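Side-chain contacts in ribosomal RNA small subunit methyltransferase E (Legionella pneumophila, PDB 5O95), which probably methylates the N3 position of a specific uridine in 16S ribosomal RNA, using S-adenosyl-L-methionine as methyl donor: residues A27-H30 with V31-L35; S203-E206 with I207-T210. One frame throughout, in Å; residues are numbered along the deposited sequence.

Contact 1 of 2, residues A27-H30 with V31-L35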
loop_
_atom_site.group_PDB
_atom_site.type_symbol
_atom_site.label_atom_id
_atom_site.label_comp_id
_atom_site.label_asym_id
_atom_site.label_seq_id
_atom_site.Cartn_x
_atom_site.Cartn_y
_atom_site.Cartn_z
ATOM N N ALA B 27 -18.667 20.768 -2.449
ATOM C CA ALA B 27 -18.324 20.311 -3.795
ATOM C C ALA B 27 -18.114 21.495 -4.727
ATOM O O ALA B 27 -17.294 21.421 -5.645
ATOM C CB ALA B 27 -19.421 19.384 -4.331
ATOM N N GLY B 28 -18.833 22.600 -4.493
ATOM C CA GLY B 28 -18.611 23.795 -5.292
ATOM C C GLY B 28 -17.238 24.384 -5.051
ATOM O O GLY B 28 -16.599 24.891 -5.976
ATOM N N GLN B 29 -16.778 24.345 -3.797
ATOM C CA GLN B 29 -15.409 24.739 -3.487
ATOM C C GLN B 29 -14.408 23.827 -4.185
ATOM O O GLN B 29 -13.446 24.297 -4.805
ATOM C CB GLN B 29 -15.208 24.696 -1.966
ATOM C CG GLN B 29 -13.745 24.701 -1.506
ATOM C CD GLN B 29 -13.072 26.038 -1.725
ATOM O OE1 GLN B 29 -13.735 27.049 -1.967
ATOM N NE2 GLN B 29 -11.745 26.054 -1.641
ATOM N N HIS B 30 -14.619 22.514 -4.084
ATOM C CA HIS B 30 -13.735 21.549 -4.730
ATOM C C HIS B 30 -13.687 21.766 -6.239
ATOM O O HIS B 30 -12.609 21.774 -6.841
ATOM C CB HIS B 30 -14.204 20.134 -4.401
ATOM C CG HIS B 30 -13.330 19.056 -4.956
ATOM N ND1 HIS B 30 -11.991 19.245 -5.217
ATOM C CD2 HIS B 30 -13.597 17.767 -5.270
ATOM C CE1 HIS B 30 -11.474 18.123 -5.684
ATOM N NE2 HIS B 30 -12.427 17.210 -5.726
ATOM N N VAL B 31 -14.852 21.947 -6.873
ATOM C CA VAL B 31 -14.895 21.997 -8.337
ATOM C C VAL B 31 -14.495 23.370 -8.869
ATOM O O VAL B 31 -13.727 23.481 -9.834
ATOM C CB VAL B 31 -16.282 21.574 -8.849
ATOM C CG1 VAL B 31 -16.436 21.954 -10.318
ATOM C CG2 VAL B 31 -16.504 20.098 -8.648
ATOM N N GLY B 32 -15.021 24.436 -8.276
ATOM C CA GLY B 32 -14.789 25.767 -8.787
ATOM C C GLY B 32 -13.466 26.361 -8.341
ATOM O O GLY B 32 -12.817 27.069 -9.116
ATOM N N VAL B 33 -13.045 26.074 -7.108
ATOM C CA VAL B 33 -11.868 26.718 -6.534
ATOM C C VAL B 33 -10.642 25.811 -6.575
ATOM O O VAL B 33 -9.597 26.202 -7.107
ATOM C CB VAL B 33 -12.140 27.244 -5.111
ATOM C CG1 VAL B 33 -10.880 27.866 -4.525
ATOM C CG2 VAL B 33 -13.284 28.250 -5.127
ATOM N N VAL B 34 -10.745 24.609 -6.001
ATOM C CA VAL B 34 -9.593 23.709 -5.964
ATOM C C VAL B 34 -9.223 23.241 -7.368
ATOM O O VAL B 34 -8.066 23.342 -7.787
ATOM C CB VAL B 34 -9.842 22.528 -5.010
ATOM C CG1 VAL B 34 -8.657 21.565 -5.042
ATOM C CG2 VAL B 34 -10.087 23.032 -3.599
ATOM N N LEU B 35 -10.194 22.713 -8.112
ATOM C CA LEU B 35 -9.936 22.228 -9.463
ATOM C C LEU B 35 -10.019 23.320 -10.521
ATOM O O LEU B 35 -9.603 23.085 -11.662
ATOM C CB LEU B 35 -10.912 21.098 -9.821
ATOM C CG LEU B 35 -10.903 19.850 -8.937
ATOM C CD1 LEU B 35 -11.927 18.844 -9.447
ATOM C CD2 LEU B 35 -9.517 19.228 -8.862
#

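Contact 2 of 2, residues S203-E206 with I207-T210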
loop_
_atom_site.group_PDB
_atom_site.type_symbol
_atom_site.label_atom_id
_atom_site.label_comp_id
_atom_site.label_asym_id
_atom_site.label_seq_id
_atom_site.Cartn_x
_atom_site.Cartn_y
_atom_site.Cartn_z
ATOM N N SER B 203 -2.427 -8.546 23.611
ATOM C CA SER B 203 -2.144 -9.219 24.872
ATOM C C SER B 203 -2.740 -10.624 24.861
ATOM O O SER B 203 -3.591 -10.960 24.033
ATOM C CB SER B 203 -2.722 -8.426 26.043
ATOM O OG SER B 203 -4.127 -8.585 26.115
ATOM N N ASP B 204 -2.274 -11.458 25.798
ATOM C CA ASP B 204 -2.800 -12.818 25.899
ATOM C C ASP B 204 -4.301 -12.814 26.149
ATOM O O ASP B 204 -5.031 -13.664 25.621
ATOM C CB ASP B 204 -2.090 -13.578 27.019
ATOM C CG ASP B 204 -0.680 -13.979 26.646
ATOM O OD1 ASP B 204 -0.395 -14.102 25.436
ATOM O OD2 ASP B 204 0.141 -14.176 27.566
ATOM N N GLU B 205 -4.781 -11.862 26.953
ATOM C CA GLU B 205 -6.206 -11.783 27.246
ATOM C C GLU B 205 -6.997 -11.361 26.013
ATOM O O GLU B 205 -8.111 -11.848 25.787
ATOM C CB GLU B 205 -6.440 -10.824 28.417
ATOM C CG GLU B 205 -7.890 -10.461 28.677
ATOM C CD GLU B 205 -8.037 -9.402 29.753
ATOM O OE1 GLU B 205 -7.005 -8.973 30.312
ATOM O OE2 GLU B 205 -9.183 -8.997 30.038
ATOM N N GLU B 206 -6.439 -10.458 25.203
ATOM C CA GLU B 206 -7.118 -10.076 23.969
ATOM C C GLU B 206 -7.247 -11.265 23.030
ATOM O O GLU B 206 -8.295 -11.462 22.406
ATOM C CB GLU B 206 -6.376 -8.925 23.294
ATOM C CG GLU B 206 -6.488 -7.630 24.064
ATOM C CD GLU B 206 -5.789 -6.482 23.380
ATOM O OE1 GLU B 206 -4.610 -6.635 22.999
ATOM O OE2 GLU B 206 -6.425 -5.425 23.223
ATOM N N ILE B 207 -6.196 -12.084 22.932
ATOM C CA ILE B 207 -6.245 -13.230 22.029
ATOM C C ILE B 207 -7.240 -14.268 22.529
ATOM O O ILE B 207 -7.917 -14.934 21.732
ATOM C CB ILE B 207 -4.837 -13.814 21.812
ATOM C CG1 ILE B 207 -3.975 -12.809 21.055
ATOM C CG2 ILE B 207 -4.908 -15.130 21.056
ATOM C CD1 ILE B 207 -4.586 -12.388 19.731
ATOM N N ARG B 208 -7.339 -14.435 23.851
ATOM C CA ARG B 208 -8.372 -15.303 24.405
ATOM C C ARG B 208 -9.753 -14.789 24.019
ATOM O O ARG B 208 -10.651 -15.569 23.678
ATOM C CB ARG B 208 -8.196 -15.391 25.923
ATOM C CG ARG B 208 -9.228 -16.221 26.651
ATOM C CD ARG B 208 -8.753 -16.582 28.064
ATOM N NE ARG B 208 -8.188 -15.446 28.796
ATOM C CZ ARG B 208 -6.894 -15.299 29.077
ATOM N NH1 ARG B 208 -6.018 -16.216 28.687
ATOM N NH2 ARG B 208 -6.473 -14.233 29.749
ATOM N N LEU B 209 -9.915 -13.470 24.000
ATOM C CA LEU B 209 -11.190 -12.869 23.630
ATOM C C LEU B 209 -11.470 -13.031 22.139
ATOM O O LEU B 209 -12.578 -13.407 21.743
ATOM C CB LEU B 209 -11.173 -11.398 24.025
ATOM C CG LEU B 209 -12.470 -10.605 23.967
ATOM C CD1 LEU B 209 -13.450 -11.101 25.018
ATOM C CD2 LEU B 209 -12.121 -9.161 24.194
ATOM N N THR B 210 -10.474 -12.749 21.291
ATOM C CA THR B 210 -10.678 -12.886 19.850
ATOM C C THR B 210 -10.893 -14.345 19.457
ATOM O O THR B 210 -11.817 -14.665 18.701
ATOM C CB THR B 210 -9.525 -12.248 19.059
ATOM O OG1 THR B 210 -8.294 -12.953 19.306
ATOM C CG2 THR B 210 -9.348 -10.772 19.436
#

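Contact 1 of 2, residues A27-H30 with V31-L35
With chi1 at -177°, the His30 imidazole is placed beside its own carbonyl carbon and stands out from the helix, where the isobutyl group of Leu35 comes up to one of its faces. Leu35 CD1 lies over that face, displaced toward the rim of the ring, in a CH-pi contact 4.2 Å from the centroid, while Leu35 CG comes within 3.7 Å of His30 CE1. Val34 takes a different side: its CB sits at the ring edge, in the ring plane, 3.9 Å from His30 ND1. On the neighbouring flank of the helix, Gln29 bends at chi2 (71°) and lays its amide across the isopropyl group of Val33. The two branches are shared out there, Gln29 OE1 meeting Val33 CG2 at 3.4 Å and Gln29 NE2 meeting Val33 CG1 at 3.5 Å.

Helix 25-34 of the PUA domain keeps ordinary i to i+4 bonds from Val31 and Gly32 to Ala27 and Gly28, then widens into a pi-type turn, consistent with His30 finding a partner five residues on. Gln29 O is gripped twice, by Val34 N at 3.0 Å, nearly in line with the carbonyl, and by Val33 N, which stands above the carbonyl plane. His30 O next accepts from Leu35 N at 2.9 Å, an i+5 bond that holds the leucine against the imidazole face. On the buried side of the helix, Ala27 and Val31 rest on Ile9 of strand 8-10, which His30 also touches; Val31 further packs against Leu23 and Met37.

Contact 2 of 2, residues S203-E206 with I207-T210
A helix N-terminus, closed by its own first turn, makes this local contact at the start of helix 204-212 in the SPOUT methyltransferase domain. Across the junction, Ile207 N bonds to Ser203 O and Arg208 N to Asp204 O, each at 3.0 Å, while Thr210 N reaches Glu206 O at 2.8 Å with the donor almost straight out from the carbonyl. Ahead of them stands a reciprocal capping box. Ser203 OG accepts from Glu206 N at 3.1 Å, and Ser203 N returns a bond to Glu206 OE1 at 3.0 Å, received on the anti lone pair. Glu206 can make it because chi1 of -69° sets CG beside its own backbone N. The other carboxylate oxygen, OE2, accepts from Glu116 N, so both oxygens of this buried side chain are held by main-chain N-H groups.

On the exposed flank, Arg208 bends at chi3 (46°) and folds its guanidinium back over the first turn. Arg208 NH2 lies 3.5 Å from Glu205 CA, and Asp204 O is over one guanidinium face. The Glu205 carboxylate is nearly parallel to that group, yet Glu205 OE1 stays 5.3 Å from Arg208 NH2, too far for a salt bridge.

Overall arrangement
Contacts 1 and 2 each lie within one helix, in different domains. Their centres are 47 Å apart, their nearest atoms about 37 Å, and they lie on opposite sides of the chain's centre. Contact 1 belongs to the PUA domain, is remote from the cofactor site and has its helix packed on strand 8-10 through Ala27, His30 and Val31. Contact 2 is much closer to that site: the Glu206 side chain is about 8 Å from Gly197, and that of Ile207 about 9 Å from Leu174, both residues that bind S-adenosyl-L-methionine in this protein, although this chain carries no bound cofactor. The capped helix start is thus near these two residues, without a contact to them being established.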